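Sulfatase (Bacteroides fragilis CAG:558, PDB 6USS) is a calcium-binding member of the sulfatase family, captured as an active-site mutant, that probably hydrolyses aryl sulfate esters. Local coordinates at residues Q75-T80 with G366-D371; D375-I380 with D416-R421; D382-I387 with Q400-I405; L388-V393 with S406-L411. The protein carries 1 engineered substitution. One frame throughout, in Å; residues are numbered along the deposited sequence.

Overall arrangement
Interaction 1 sits at the start of strand 77-83 in the mixed sheet, and interaction 2 at strand 378-379, a neighbour in the same sheet; their centres are about 17 Å apart. Interactions 3 and 4, with centres about 10 Å apart, share helix 383-390 and alternate along the chain, so that residues 400-411 run back beside the helix they followed. Both lie inside the loop that interaction 2 closes, whereas interaction 1 is complete before that loop begins. Helix 408-412 ties the set together: Leu411 packs on Val77 and Val368, Leu410 on Lys376. The salt bridge from Arg421 to Asp382 joins interactions 2 and 3. Interactions 2 to 4 touch one another; 1 touches 2 and 4.

Interaction 1: residues Q75-T80 with G366-D371; sequences QGVMFT and GVVKPD
With chi1 at 61°, Val77 has CG1 held between its own backbone N and carbonyl carbon, while Val368 swings its CG1 to the side opposite its backbone N (chi1 160°). These two methyls are the ones that meet: CG1 of Val77 lies 3.7 Å from CG1 of Val368, and the two side chains cross at about a right angle. Val368 CG1 also reaches the backbone next door, coming 4.0 Å from Gly76 C. Farther along, the ring of Pro370 rests on the preceding carbonyl, Pro370 CB lying 3.6 Å from Gln75 O. That oxygen has a polar partner too. A single water donates to Gln75 O at 2.6 Å and to Val368 O at 2.8 Å, bridging the two backbones. The chains do not run alongside each other here; residues 75-77 and 368-371 head off 103° apart. Gly76 and Met78 go on to pair with Thr372, and Val77 pairs with Val362 of the adjacent strand 357-363. The loop 366-371 thus passes the beginning of strand 77-83 to carry the chain from antiparallel neighbour 357-363 to parallel neighbour 372-374, a connection within the mixed sheet at the core of this alpha/beta sulfatase fold.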
loop_
_atom_site.group_PDB
_atom_site.type_symbol
_atom_site.label_atom_id
_atom_site.label_comp_id
_atom_site.label_asym_id
_atom_site.label_seq_id
_atom_site.Cartn_x
_atom_site.Cartn_y
_atom_site.Cartn_z
ATOM N N GLN A 75 19.995 24.107 -14.098
ATOM C CA GLN A 75 20.597 23.511 -12.914
ATOM C C GLN A 75 20.980 22.047 -13.100
ATOM O O GLN A 75 21.558 21.454 -12.179
ATOM C CB GLN A 75 19.649 23.647 -11.728
ATOM C CG GLN A 75 19.232 25.076 -11.467
ATOM C CD GLN A 75 17.918 25.173 -10.686
ATOM O OE1 GLN A 75 16.931 24.486 -10.998
ATOM N NE2 GLN A 75 17.894 26.043 -9.680
ATOM N N GLY A 76 20.682 21.447 -14.256
ATOM C CA GLY A 76 20.988 20.046 -14.469
ATOM C C GLY A 76 21.483 19.697 -15.861
ATOM O O GLY A 76 22.112 20.523 -16.538
ATOM N N VAL A 77 21.219 18.464 -16.292
ATOM C CA VAL A 77 21.628 17.974 -17.602
ATOM C C VAL A 77 20.371 17.659 -18.395
ATOM O O VAL A 77 19.381 17.165 -17.835
ATOM C CB VAL A 77 22.544 16.729 -17.498
ATOM C CG1 VAL A 77 21.820 15.570 -16.813
ATOM C CG2 VAL A 77 23.084 16.297 -18.885
ATOM N N MET A 78 20.404 17.974 -19.694
ATOM C CA MET A 78 19.372 17.576 -20.639
ATOM C C MET A 78 19.855 16.362 -21.416
ATOM O O MET A 78 21.018 16.302 -21.826
ATOM C CB MET A 78 19.053 18.699 -21.625
ATOM C CG MET A 78 18.628 20.014 -20.999
ATOM S SD MET A 78 18.622 21.336 -22.234
ATOM C CE MET A 78 17.611 20.583 -23.526
ATOM N N PHE A 79 18.965 15.407 -21.644
ATOM C CA PHE A 79 19.275 14.278 -22.515
ATOM C C PHE A 79 18.572 14.510 -23.845
ATOM O O PHE A 79 17.343 14.442 -23.927
ATOM C CB PHE A 79 18.860 12.956 -21.878
ATOM C CG PHE A 79 19.791 12.500 -20.789
ATOM C CD1 PHE A 79 19.598 12.907 -19.469
ATOM C CD2 PHE A 79 20.873 11.681 -21.085
ATOM C CE1 PHE A 79 20.448 12.488 -18.465
ATOM C CE2 PHE A 79 21.737 11.259 -20.085
ATOM C CZ PHE A 79 21.524 11.668 -18.773
ATOM N N THR A 80 19.345 14.808 -24.879
ATOM C CA THR A 80 18.780 15.150 -26.175
ATOM C C THR A 80 18.479 13.923 -27.031
ATOM O O THR A 80 17.913 14.068 -28.121
ATOM C CB THR A 80 19.720 16.107 -26.930
ATOM O OG1 THR A 80 20.998 15.489 -27.101
ATOM C CG2 THR A 80 19.898 17.390 -26.160
ATOM N N GLY A 366 25.315 18.734 -6.783
ATOM C CA GLY A 366 26.563 18.186 -6.303
ATOM C C GLY A 366 27.138 17.048 -7.128
ATOM O O GLY A 366 28.329 16.723 -6.976
ATOM N N VAL A 367 26.334 16.429 -7.984
ATOM C CA VAL A 367 26.745 15.286 -8.784
ATOM C C VAL A 367 26.716 15.622 -10.268
ATOM O O VAL A 367 27.676 15.368 -10.996
ATOM C CB VAL A 367 25.851 14.063 -8.480
ATOM C CG1 VAL A 367 26.215 12.872 -9.383
ATOM C CG2 VAL A 367 25.925 13.707 -6.983
ATOM N N VAL A 368 25.618 16.198 -10.729
ATOM C CA VAL A 368 25.410 16.495 -12.138
ATOM C C VAL A 368 25.776 17.957 -12.371
ATOM O O VAL A 368 25.323 18.848 -11.637
ATOM C CB VAL A 368 23.964 16.160 -12.551
ATOM C CG1 VAL A 368 23.545 16.876 -13.838
ATOM C CG2 VAL A 368 23.837 14.655 -12.704
ATOM N N LYS A 369 26.639 18.201 -13.355
ATOM C CA LYS A 369 27.127 19.547 -13.572
ATOM C C LYS A 369 26.052 20.372 -14.268
ATOM O O LYS A 369 25.477 19.921 -15.267
ATOM C CB LYS A 369 28.432 19.511 -14.358
ATOM C CG LYS A 369 29.612 18.929 -13.520
ATOM C CD LYS A 369 29.521 19.319 -11.995
ATOM C CE LYS A 369 29.946 18.192 -11.021
ATOM N NZ LYS A 369 29.721 18.535 -9.570
ATOM N N PRO A 370 25.726 21.556 -13.753
ATOM C CA PRO A 370 24.542 22.279 -14.239
ATOM C C PRO A 370 24.718 22.804 -15.659
ATOM O O PRO A 370 25.828 22.963 -16.170
ATOM C CB PRO A 370 24.370 23.437 -13.234
ATOM C CG PRO A 370 25.675 23.581 -12.570
ATOM C CD PRO A 370 26.364 22.222 -12.607
ATOM N N ASP A 371 23.573 23.016 -16.310
ATOM C CA ASP A 371 23.493 23.612 -17.643
ATOM C C ASP A 371 24.269 22.816 -18.684
ATOM O O ASP A 371 24.987 23.381 -19.512
ATOM C CB ASP A 371 23.965 25.066 -17.628
ATOM C CG ASP A 371 23.430 25.860 -18.820
ATOM O OD1 ASP A 371 22.314 25.538 -19.301
ATOM O OD2 ASP A 371 24.123 26.799 -19.281
HETATM O O HOH W 1 22.590 19.186 -11.384
#

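Interaction 2: residues D375-I380 with D416-R421; sequences DKYLII and DPSKGR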
loop_
_atom_site.group_PDB
_atom_site.type_symbol
_atom_site.label_atom_id
_atom_site.label_comp_id
_atom_site.label_asym_id
_atom_site.label_seq_id
_atom_site.Cartn_x
_atom_site.Cartn_y
_atom_site.Cartn_z
ATOM N N ASP A 375 24.409 13.771 -25.303
ATOM C CA ASP A 375 24.030 13.259 -26.613
ATOM C C ASP A 375 23.836 11.748 -26.624
ATOM O O ASP A 375 23.196 11.225 -27.546
ATOM C CB ASP A 375 25.142 13.636 -27.607
ATOM C CG ASP A 375 24.651 13.828 -29.016
ATOM O OD1 ASP A 375 23.414 13.790 -29.261
ATOM O OD2 ASP A 375 25.533 14.030 -29.890
ATOM N N LYS A 376 24.397 11.035 -25.645
ATOM C CA LYS A 376 24.384 9.575 -25.668
ATOM C C LYS A 376 22.969 9.047 -25.467
ATOM O O LYS A 376 22.197 9.581 -24.669
ATOM C CB LYS A 376 25.316 9.010 -24.594
ATOM C CG LYS A 376 26.737 9.597 -24.634
ATOM C CD LYS A 376 27.294 9.500 -26.041
ATOM C CE LYS A 376 28.776 9.814 -26.108
ATOM N NZ LYS A 376 29.299 9.193 -27.370
ATOM N N TYR A 377 22.619 7.994 -26.191
ATOM C CA TYR A 377 21.236 7.556 -26.133
ATOM C C TYR A 377 20.999 6.595 -24.974
ATOM O O TYR A 377 21.901 5.878 -24.532
ATOM C CB TYR A 377 20.776 6.933 -27.457
ATOM C CG TYR A 377 21.567 5.775 -28.060
ATOM C CD1 TYR A 377 21.746 4.574 -27.377
ATOM C CD2 TYR A 377 22.057 5.858 -29.368
ATOM C CE1 TYR A 377 22.434 3.500 -27.964
ATOM C CE2 TYR A 377 22.753 4.799 -29.955
ATOM C CZ TYR A 377 22.935 3.622 -29.249
ATOM O OH TYR A 377 23.612 2.564 -29.832
ATOM N N LEU A 378 19.768 6.625 -24.463
ATOM C CA LEU A 378 19.315 5.717 -23.424
ATOM C C LEU A 378 17.841 5.417 -23.664
ATOM O O LEU A 378 17.162 6.121 -24.416
ATOM C CB LEU A 378 19.546 6.311 -22.032
ATOM C CG LEU A 378 18.878 7.665 -21.773
ATOM C CD1 LEU A 378 17.401 7.537 -21.345
ATOM C CD2 LEU A 378 19.670 8.425 -20.724
ATOM N N ILE A 379 17.341 4.379 -22.992
ATOM C CA ILE A 379 15.968 3.938 -23.181
ATOM C C ILE A 379 15.291 3.732 -21.824
ATOM O O ILE A 379 15.941 3.443 -20.823
ATOM C CB ILE A 379 15.918 2.657 -24.034
ATOM C CG1 ILE A 379 14.477 2.259 -24.345
ATOM C CG2 ILE A 379 16.730 1.534 -23.362
ATOM C CD1 ILE A 379 14.283 1.830 -25.780
ATOM N N ILE A 380 13.954 3.854 -21.821
ATOM C CA ILE A 380 13.151 3.970 -20.601
ATOM C C ILE A 380 13.437 2.851 -19.590
ATOM O O ILE A 380 13.527 3.110 -18.386
ATOM C CB ILE A 380 11.651 4.050 -20.971
ATOM C CG1 ILE A 380 10.764 4.150 -19.726
ATOM C CG2 ILE A 380 11.223 2.863 -21.828
ATOM C CD1 ILE A 380 10.923 5.422 -18.969
ATOM N N ASP A 416 30.183 5.244 -20.729
ATOM C CA ASP A 416 29.268 5.358 -21.864
ATOM C C ASP A 416 28.552 4.029 -22.081
ATOM O O ASP A 416 28.963 3.211 -22.909
ATOM C CB ASP A 416 30.033 5.776 -23.123
ATOM C CG ASP A 416 29.120 6.123 -24.292
ATOM O OD1 ASP A 416 27.877 6.159 -24.100
ATOM O OD2 ASP A 416 29.662 6.354 -25.409
ATOM N N PRO A 417 27.447 3.789 -21.366
ATOM C CA PRO A 417 26.622 2.604 -21.680
ATOM C C PRO A 417 26.105 2.584 -23.115
ATOM O O PRO A 417 25.670 1.531 -23.589
ATOM C CB PRO A 417 25.464 2.684 -20.671
ATOM C CG PRO A 417 25.451 4.119 -20.199
ATOM C CD PRO A 417 26.888 4.578 -20.252
ATOM N N SER A 418 26.166 3.704 -23.827
ATOM C CA SER A 418 25.630 3.785 -25.181
ATOM C C SER A 418 26.545 3.141 -26.220
ATOM O O SER A 418 26.055 2.663 -27.254
ATOM C CB SER A 418 25.381 5.249 -25.516
ATOM O OG SER A 418 25.543 5.500 -26.887
ATOM N N LYS A 419 27.861 3.108 -25.963
ATOM C CA LYS A 419 28.828 2.614 -26.940
ATOM C C LYS A 419 28.576 1.143 -27.261
ATOM O O LYS A 419 28.555 0.293 -26.366
ATOM C CB LYS A 419 30.251 2.815 -26.419
ATOM C CG LYS A 419 31.332 2.310 -27.365
ATOM C CD LYS A 419 32.710 2.840 -27.026
ATOM C CE LYS A 419 33.746 2.363 -28.068
ATOM N NZ LYS A 419 35.120 2.279 -27.492
ATOM N N GLY A 420 28.400 0.849 -28.549
ATOM C CA GLY A 420 28.083 -0.481 -29.005
ATOM C C GLY A 420 26.688 -0.985 -28.689
ATOM O O GLY A 420 26.328 -2.075 -29.161
ATOM N N ARG A 421 25.881 -0.241 -27.929
ATOM C CA ARG A 421 24.616 -0.772 -27.430
ATOM C C ARG A 421 23.508 -0.709 -28.481
ATOM O O ARG A 421 23.285 0.338 -29.102
ATOM C CB ARG A 421 24.182 -0.009 -26.184
ATOM C CG ARG A 421 22.819 -0.411 -25.683
ATOM C CD ARG A 421 22.547 0.231 -24.328
ATOM N NE ARG A 421 21.379 -0.369 -23.711
ATOM C CZ ARG A 421 20.527 0.292 -22.943
ATOM N NH1 ARG A 421 20.737 1.579 -22.695
ATOM N NH2 ARG A 421 19.475 -0.335 -22.427
HETATM O O HOH W 2 28.361 6.246 -27.964
HETATM O O HOH W 3 25.097 7.371 -28.406
HETATM O O HOH W 4 22.698 3.905 -22.869
#
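Tyr377, Arg421 and Ser418 bury most of the surface. Tyr377 has CG lodged between backbone N and carbonyl carbon (chi1 55°), which lays one ring face under Ser418: OG sits 3.8 Å above the ring plane, over its centre. A water lies over the same face nearer the rim, 2.5 Å from Ser418 OG. The phenol end points at Arg421 O, which lies at the ring edge near its plane; the hydroxyl donates to it, although the modelled 2.4 Å between Tyr377 OH and Arg421 O is doubtfully short. Gly447 N adds a second bond to that hydroxyl. Arg421, extended from CG to NE, crosses Ile379 at about a right angle, with Ile379 CG2 3.4 Å from Arg421 NH2. Its NH1 reaches Tyr377 O through a water in the guanidinium plane, and NH2 makes its salt bridge to Asp382. At the outer end, Lys376 NZ and Asp416 OD2 form a weak salt bridge at 3.5 Å, backed by a shared water. Asp416 OD1 accepts from Ser418 N at 3.0 Å, an Asx turn. Tyr377 and Ile379 pack on Leu423 of strand 422-427, Leu378 turns to strand 77-83, and Lys376 and Pro417 touch helix 408-412.

Interaction 3: residues D382-I387 with Q400-I405; sequences DFYPSI and QPIDGI
Asp382 and Ile405 make the polar core of this contact: Ile405 N donates to Asp382 OD1 at 2.7 Å, nearly straight at 167° but arriving 52° out of the carboxylate plane. Just before it, the chain passes very close to Asp382, with Gly404 CA only 3.2 Å from Asp382 OD1. Gly404 has no side chain, and that is what allows so near an approach to Asp382 and Pro385. The Pro385 ring lies against the peptide, Pro385 CG being 3.4 Å from Gly404 O, and Pro385 CG also meets Ile402 CG2 at 3.8 Å. The other tip of Ile402 goes to Tyr384: Ile402 CD1 lies 3.5 Å from Tyr384 CE1, the side chains crossing at about a right angle. Tyr384 can reach that far because its CG is trans to the backbone N (chi1 -179°), carrying the ring out beyond the helix. Gln400 comes to meet it from the opposite direction, amide and ring planes perpendicular.

In the next shell, Ser386 OG donates to Asp382 O at 2.7 Å, joining Ser386 N there, two donors on one carbonyl. Asp382 OD2 takes the amide of Ile379, and Thr147 holds both the Tyr384 hydroxyl and Gln400 OE1, while Thr97 O receives Gln400 NE2. Asp403 is tied to Arg103.

With two backbone amides and the guanidinium of Arg421 around it, the buried carboxylate of Asp382 is well compensated and probably stays ionised, a charged junction between helix 383-390, strand 378-379 and the returning loop.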
loop_
_atom_site.group_PDB
_atom_site.type_symbol
_atom_site.label_atom_id
_atom_site.label_comp_id
_atom_site.label_asym_id
_atom_site.label_seq_id
_atom_site.Cartn_x
_atom_site.Cartn_y
_atom_site.Cartn_z
ATOM N N ASP A 382 16.062 1.680 -18.770
ATOM C CA ASP A 382 17.264 2.057 -18.025
ATOM C C ASP A 382 16.947 2.839 -16.748
ATOM O O ASP A 382 17.756 2.836 -15.805
ATOM C CB ASP A 382 18.194 2.904 -18.897
ATOM C CG ASP A 382 18.572 2.226 -20.202
ATOM O OD1 ASP A 382 18.441 0.985 -20.305
ATOM O OD2 ASP A 382 18.994 2.952 -21.135
ATOM N N PHE A 383 15.804 3.540 -16.714
ATOM C CA PHE A 383 15.395 4.281 -15.519
ATOM C C PHE A 383 15.361 3.392 -14.275
ATOM O O PHE A 383 15.641 3.865 -13.163
ATOM C CB PHE A 383 14.012 4.919 -15.732
ATOM C CG PHE A 383 14.029 6.194 -16.540
ATOM C CD1 PHE A 383 14.600 6.238 -17.800
ATOM C CD2 PHE A 383 13.424 7.343 -16.049
ATOM C CE1 PHE A 383 14.594 7.424 -18.561
ATOM C CE2 PHE A 383 13.412 8.532 -16.794
ATOM C CZ PHE A 383 14.002 8.572 -18.053
ATOM N N TYR A 384 15.039 2.094 -14.458
ATOM C CA TYR A 384 14.900 1.185 -13.318
ATOM C C TYR A 384 16.230 0.957 -12.599
ATOM O O TYR A 384 16.336 1.307 -11.408
ATOM C CB TYR A 384 14.248 -0.112 -13.797
ATOM C CG TYR A 384 13.967 -1.211 -12.807
ATOM C CD1 TYR A 384 14.996 -1.905 -12.183
ATOM C CD2 TYR A 384 12.657 -1.615 -12.566
ATOM C CE1 TYR A 384 14.724 -2.947 -11.312
ATOM C CE2 TYR A 384 12.370 -2.655 -11.721
ATOM C CZ TYR A 384 13.403 -3.321 -11.092
ATOM O OH TYR A 384 13.108 -4.356 -10.238
ATOM N N PRO A 385 17.281 0.415 -13.243
ATOM C CA PRO A 385 18.579 0.339 -12.547
ATOM C C PRO A 385 19.103 1.694 -12.122
ATOM O O PRO A 385 19.777 1.770 -11.097
ATOM C CB PRO A 385 19.523 -0.295 -13.585
ATOM C CG PRO A 385 18.667 -0.749 -14.707
ATOM C CD PRO A 385 17.424 0.073 -14.671
ATOM N N SER A 386 18.829 2.765 -12.882
ATOM C CA SER A 386 19.420 4.066 -12.556
ATOM C C SER A 386 18.830 4.635 -11.277
ATOM O O SER A 386 19.548 5.195 -10.441
ATOM C CB SER A 386 19.228 5.061 -13.699
ATOM O OG SER A 386 19.707 4.534 -14.921
ATOM N N ILE A 387 17.520 4.495 -11.099
ATOM C CA ILE A 387 16.889 5.056 -9.916
ATOM C C ILE A 387 17.302 4.263 -8.671
ATOM O O ILE A 387 17.578 4.840 -7.614
ATOM C CB ILE A 387 15.364 5.117 -10.132
ATOM C CG1 ILE A 387 15.037 6.306 -11.047
ATOM C CG2 ILE A 387 14.637 5.206 -8.795
ATOM C CD1 ILE A 387 13.706 6.245 -11.783
ATOM N N GLN A 400 12.401 -11.119 -12.519
ATOM C CA GLN A 400 12.560 -10.985 -13.957
ATOM C C GLN A 400 13.949 -10.453 -14.289
ATOM O O GLN A 400 14.547 -9.734 -13.478
ATOM C CB GLN A 400 11.514 -10.022 -14.541
ATOM C CG GLN A 400 11.830 -8.533 -14.334
ATOM C CD GLN A 400 11.684 -8.071 -12.874
ATOM O OE1 GLN A 400 11.494 -8.882 -11.959
ATOM N NE2 GLN A 400 11.751 -6.763 -12.661
ATOM N N PRO A 401 14.481 -10.768 -15.474
ATOM C CA PRO A 401 15.748 -10.152 -15.899
ATOM C C PRO A 401 15.592 -8.650 -16.055
ATOM O O PRO A 401 14.510 -8.151 -16.364
ATOM C CB PRO A 401 16.038 -10.809 -17.256
ATOM C CG PRO A 401 15.096 -11.947 -17.366
ATOM C CD PRO A 401 13.895 -11.595 -16.537
ATOM N N ILE A 402 16.689 -7.925 -15.842
ATOM C CA ILE A 402 16.692 -6.471 -15.966
ATOM C C ILE A 402 17.402 -6.100 -17.260
ATOM O O ILE A 402 18.630 -6.218 -17.361
ATOM C CB ILE A 402 17.348 -5.794 -14.762
ATOM C CG1 ILE A 402 16.671 -6.268 -13.481
ATOM C CG2 ILE A 402 17.228 -4.283 -14.882
ATOM C CD1 ILE A 402 15.259 -5.794 -13.362
ATOM N N ASP A 403 16.636 -5.628 -18.246
ATOM C CA ASP A 403 17.204 -5.198 -19.521
ATOM C C ASP A 403 17.762 -3.774 -19.479
ATOM O O ASP A 403 18.683 -3.462 -20.233
ATOM C CB ASP A 403 16.142 -5.341 -20.610
ATOM C CG ASP A 403 15.607 -6.774 -20.708
ATOM O OD1 ASP A 403 16.420 -7.703 -20.893
ATOM O OD2 ASP A 403 14.388 -6.989 -20.583
ATOM N N GLY A 404 17.244 -2.908 -18.610
ATOM C CA GLY A 404 17.774 -1.558 -18.521
ATOM C C GLY A 404 19.247 -1.548 -18.146
ATOM O O GLY A 404 19.754 -2.454 -17.479
ATOM N N ILE A 405 19.948 -0.517 -18.614
ATOM C CA ILE A 405 21.355 -0.291 -18.300
ATOM C C ILE A 405 21.466 1.065 -17.617
ATOM O O ILE A 405 21.000 2.073 -18.159
ATOM C CB ILE A 405 22.243 -0.324 -19.562
ATOM C CG1 ILE A 405 22.083 -1.635 -20.329
ATOM C CG2 ILE A 405 23.688 -0.148 -19.173
ATOM C CD1 ILE A 405 22.563 -2.852 -19.549
HETATM O O HOH W 5 21.523 3.953 -20.166
#

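Interaction 4: residues L388-V393 with S406-L411; sequences LEMAQV and SFIPLL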
loop_
_atom_site.group_PDB
_atom_site.type_symbol
_atom_site.label_atom_id
_atom_site.label_comp_id
_atom_site.label_asym_id
_atom_site.label_seq_id
_atom_site.Cartn_x
_atom_site.Cartn_y
_atom_site.Cartn_z
ATOM N N LEU A 388 17.405 2.933 -8.790
ATOM C CA LEU A 388 17.888 2.124 -7.676
ATOM C C LEU A 388 19.317 2.497 -7.291
ATOM O O LEU A 388 19.664 2.492 -6.098
ATOM C CB LEU A 388 17.784 0.644 -8.039
ATOM C CG LEU A 388 16.329 0.207 -8.254
ATOM C CD1 LEU A 388 16.254 -1.238 -8.692
ATOM C CD2 LEU A 388 15.477 0.455 -7.008
ATOM N N GLU A 389 20.160 2.808 -8.285
ATOM C CA GLU A 389 21.534 3.214 -8.007
ATOM C C GLU A 389 21.581 4.603 -7.383
ATOM O O GLU A 389 22.395 4.863 -6.489
ATOM C CB GLU A 389 22.364 3.175 -9.291
ATOM C CG GLU A 389 23.782 3.727 -9.151
ATOM C CD GLU A 389 24.668 3.396 -10.359
ATOM O OE1 GLU A 389 24.183 2.708 -11.300
ATOM O OE2 GLU A 389 25.856 3.805 -10.358
ATOM N N MET A 390 20.716 5.508 -7.844
ATOM C CA MET A 390 20.635 6.816 -7.215
ATOM C C MET A 390 20.262 6.674 -5.755
ATOM O O MET A 390 20.733 7.438 -4.901
ATOM C CB MET A 390 19.610 7.692 -7.935
ATOM C CG MET A 390 20.061 8.280 -9.238
ATOM S SD MET A 390 18.597 8.782 -10.158
ATOM C CE MET A 390 19.274 9.737 -11.495
ATOM N N ALA A 391 19.397 5.704 -5.454
ATOM C CA ALA A 391 18.943 5.451 -4.093
ATOM C C ALA A 391 19.936 4.621 -3.288
ATOM O O ALA A 391 19.664 4.301 -2.123
ATOM C CB ALA A 391 17.577 4.768 -4.128
ATOM N N GLN A 392 21.085 4.290 -3.878
ATOM C CA GLN A 392 22.135 3.537 -3.200
ATOM C C GLN A 392 21.624 2.181 -2.741
ATOM O O GLN A 392 22.010 1.678 -1.686
ATOM C CB GLN A 392 22.718 4.333 -2.029
ATOM C CG GLN A 392 23.175 5.722 -2.408
ATOM C CD GLN A 392 23.593 6.521 -1.194
ATOM O OE1 GLN A 392 23.884 5.957 -0.133
ATOM N NE2 GLN A 392 23.603 7.840 -1.328
ATOM N N VAL A 393 20.709 1.612 -3.517
ATOM C CA VAL A 393 20.332 0.215 -3.358
ATOM C C VAL A 393 21.430 -0.617 -4.013
ATOM O O VAL A 393 21.310 -1.027 -5.175
ATOM C CB VAL A 393 18.943 -0.060 -3.965
ATOM C CG1 VAL A 393 18.467 -1.479 -3.636
ATOM C CG2 VAL A 393 17.947 0.962 -3.436
ATOM N N SER A 406 22.076 1.090 -16.439
ATOM C CA SER A 406 22.209 2.338 -15.697
ATOM C C SER A 406 22.848 3.427 -16.554
ATOM O O SER A 406 23.825 3.178 -17.267
ATOM C CB SER A 406 23.032 2.115 -14.442
ATOM O OG SER A 406 23.049 3.297 -13.688
ATOM N N PHE A 407 22.263 4.627 -16.526
ATOM C CA PHE A 407 22.864 5.775 -17.179
ATOM C C PHE A 407 23.544 6.699 -16.181
ATOM O O PHE A 407 23.899 7.826 -16.535
ATOM C CB PHE A 407 21.838 6.551 -18.021
ATOM C CG PHE A 407 20.531 6.880 -17.314
ATOM C CD1 PHE A 407 20.464 7.894 -16.361
ATOM C CD2 PHE A 407 19.354 6.216 -17.655
ATOM C CE1 PHE A 407 19.259 8.212 -15.715
ATOM C CE2 PHE A 407 18.136 6.533 -17.015
ATOM C CZ PHE A 407 18.091 7.535 -16.044
ATOM N N ILE A 408 23.743 6.241 -14.947
ATOM C CA ILE A 408 24.494 6.999 -13.949
ATOM C C ILE A 408 25.876 7.349 -14.506
ATOM O O ILE A 408 26.380 8.452 -14.232
ATOM C CB ILE A 408 24.591 6.230 -12.614
ATOM C CG1 ILE A 408 23.348 6.429 -11.749
ATOM C CG2 ILE A 408 25.733 6.749 -11.766
ATOM C CD1 ILE A 408 22.046 6.370 -12.477
ATOM N N PRO A 409 26.539 6.478 -15.281
ATOM C CA PRO A 409 27.815 6.903 -15.889
ATOM C C PRO A 409 27.674 8.074 -16.846
ATOM O O PRO A 409 28.653 8.804 -17.042
ATOM C CB PRO A 409 28.321 5.638 -16.601
ATOM C CG PRO A 409 27.777 4.543 -15.804
ATOM C CD PRO A 409 26.396 5.008 -15.347
ATOM N N LEU A 410 26.501 8.290 -17.450
ATOM C CA LEU A 410 26.318 9.514 -18.223
ATOM C C LEU A 410 26.126 10.709 -17.306
ATOM O O LEU A 410 26.625 11.801 -17.595
ATOM C CB LEU A 410 25.134 9.375 -19.177
ATOM C CG LEU A 410 25.255 8.223 -20.173
ATOM C CD1 LEU A 410 23.919 7.940 -20.858
ATOM C CD2 LEU A 410 26.344 8.527 -21.184
ATOM N N LEU A 411 25.434 10.514 -16.185
ATOM C CA LEU A 411 25.202 11.624 -15.264
ATOM C C LEU A 411 26.506 12.113 -14.640
ATOM O O LEU A 411 26.664 13.307 -14.364
ATOM C CB LEU A 411 24.216 11.203 -14.181
ATOM C CG LEU A 411 22.821 10.907 -14.716
ATOM C CD1 LEU A 411 22.006 10.234 -13.628
ATOM C CD2 LEU A 411 22.135 12.176 -15.214
#
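A Schellman motif ends helix 383-390 and an ST turn begins helix 408-412; this contact joins the last turn of the one to the first turn of the other. Ser406 OG serves both sides. It donates to Glu389 OE1 at 2.7 Å, meeting that oxygen from 45° above the carboxylate plane, and accepts from Ile408 N at 3.3 Å, which closes the ST turn across the N-cap residue Phe407. Glu389 gets there with CG turned away from its backbone N (chi1 174°) and the rest of the chain stretched out, so that it slides past Ile408 in the contrary direction. The carboxyl carbon comes to rest beside the isoleucine, Glu389 CD 3.6 Å from Ile408 CG1, while the second oxygen, Glu389 OE2, lies 3.3 Å from Ile408 CG2. A carboxylate next to the amino end of a helix would be expected to sit well with the helix dipole.

The apolar half of the contact belongs to Met390. Its extended chain crosses Leu411 at about a right angle and ends with Met390 CE 3.5 Å from Leu411 CD1. The leucine methyl in turn lies at the edge of the Phe407 ring, in its plane. Farther back, Met390 CG is 4.3 Å from Ile408 CD1.

Around the pair, Ser386 of the same helix hydrogen-bonds to Phe407 N, and Phe383 meets the Phe407 ring edge-to-face. Leu388 turns from the helix to pack on helix 149-155, whereas Leu411 reaches Val77 and Phe79, setting helix 408-412 between helix 383-390 and strand 77-83 of the central sheet.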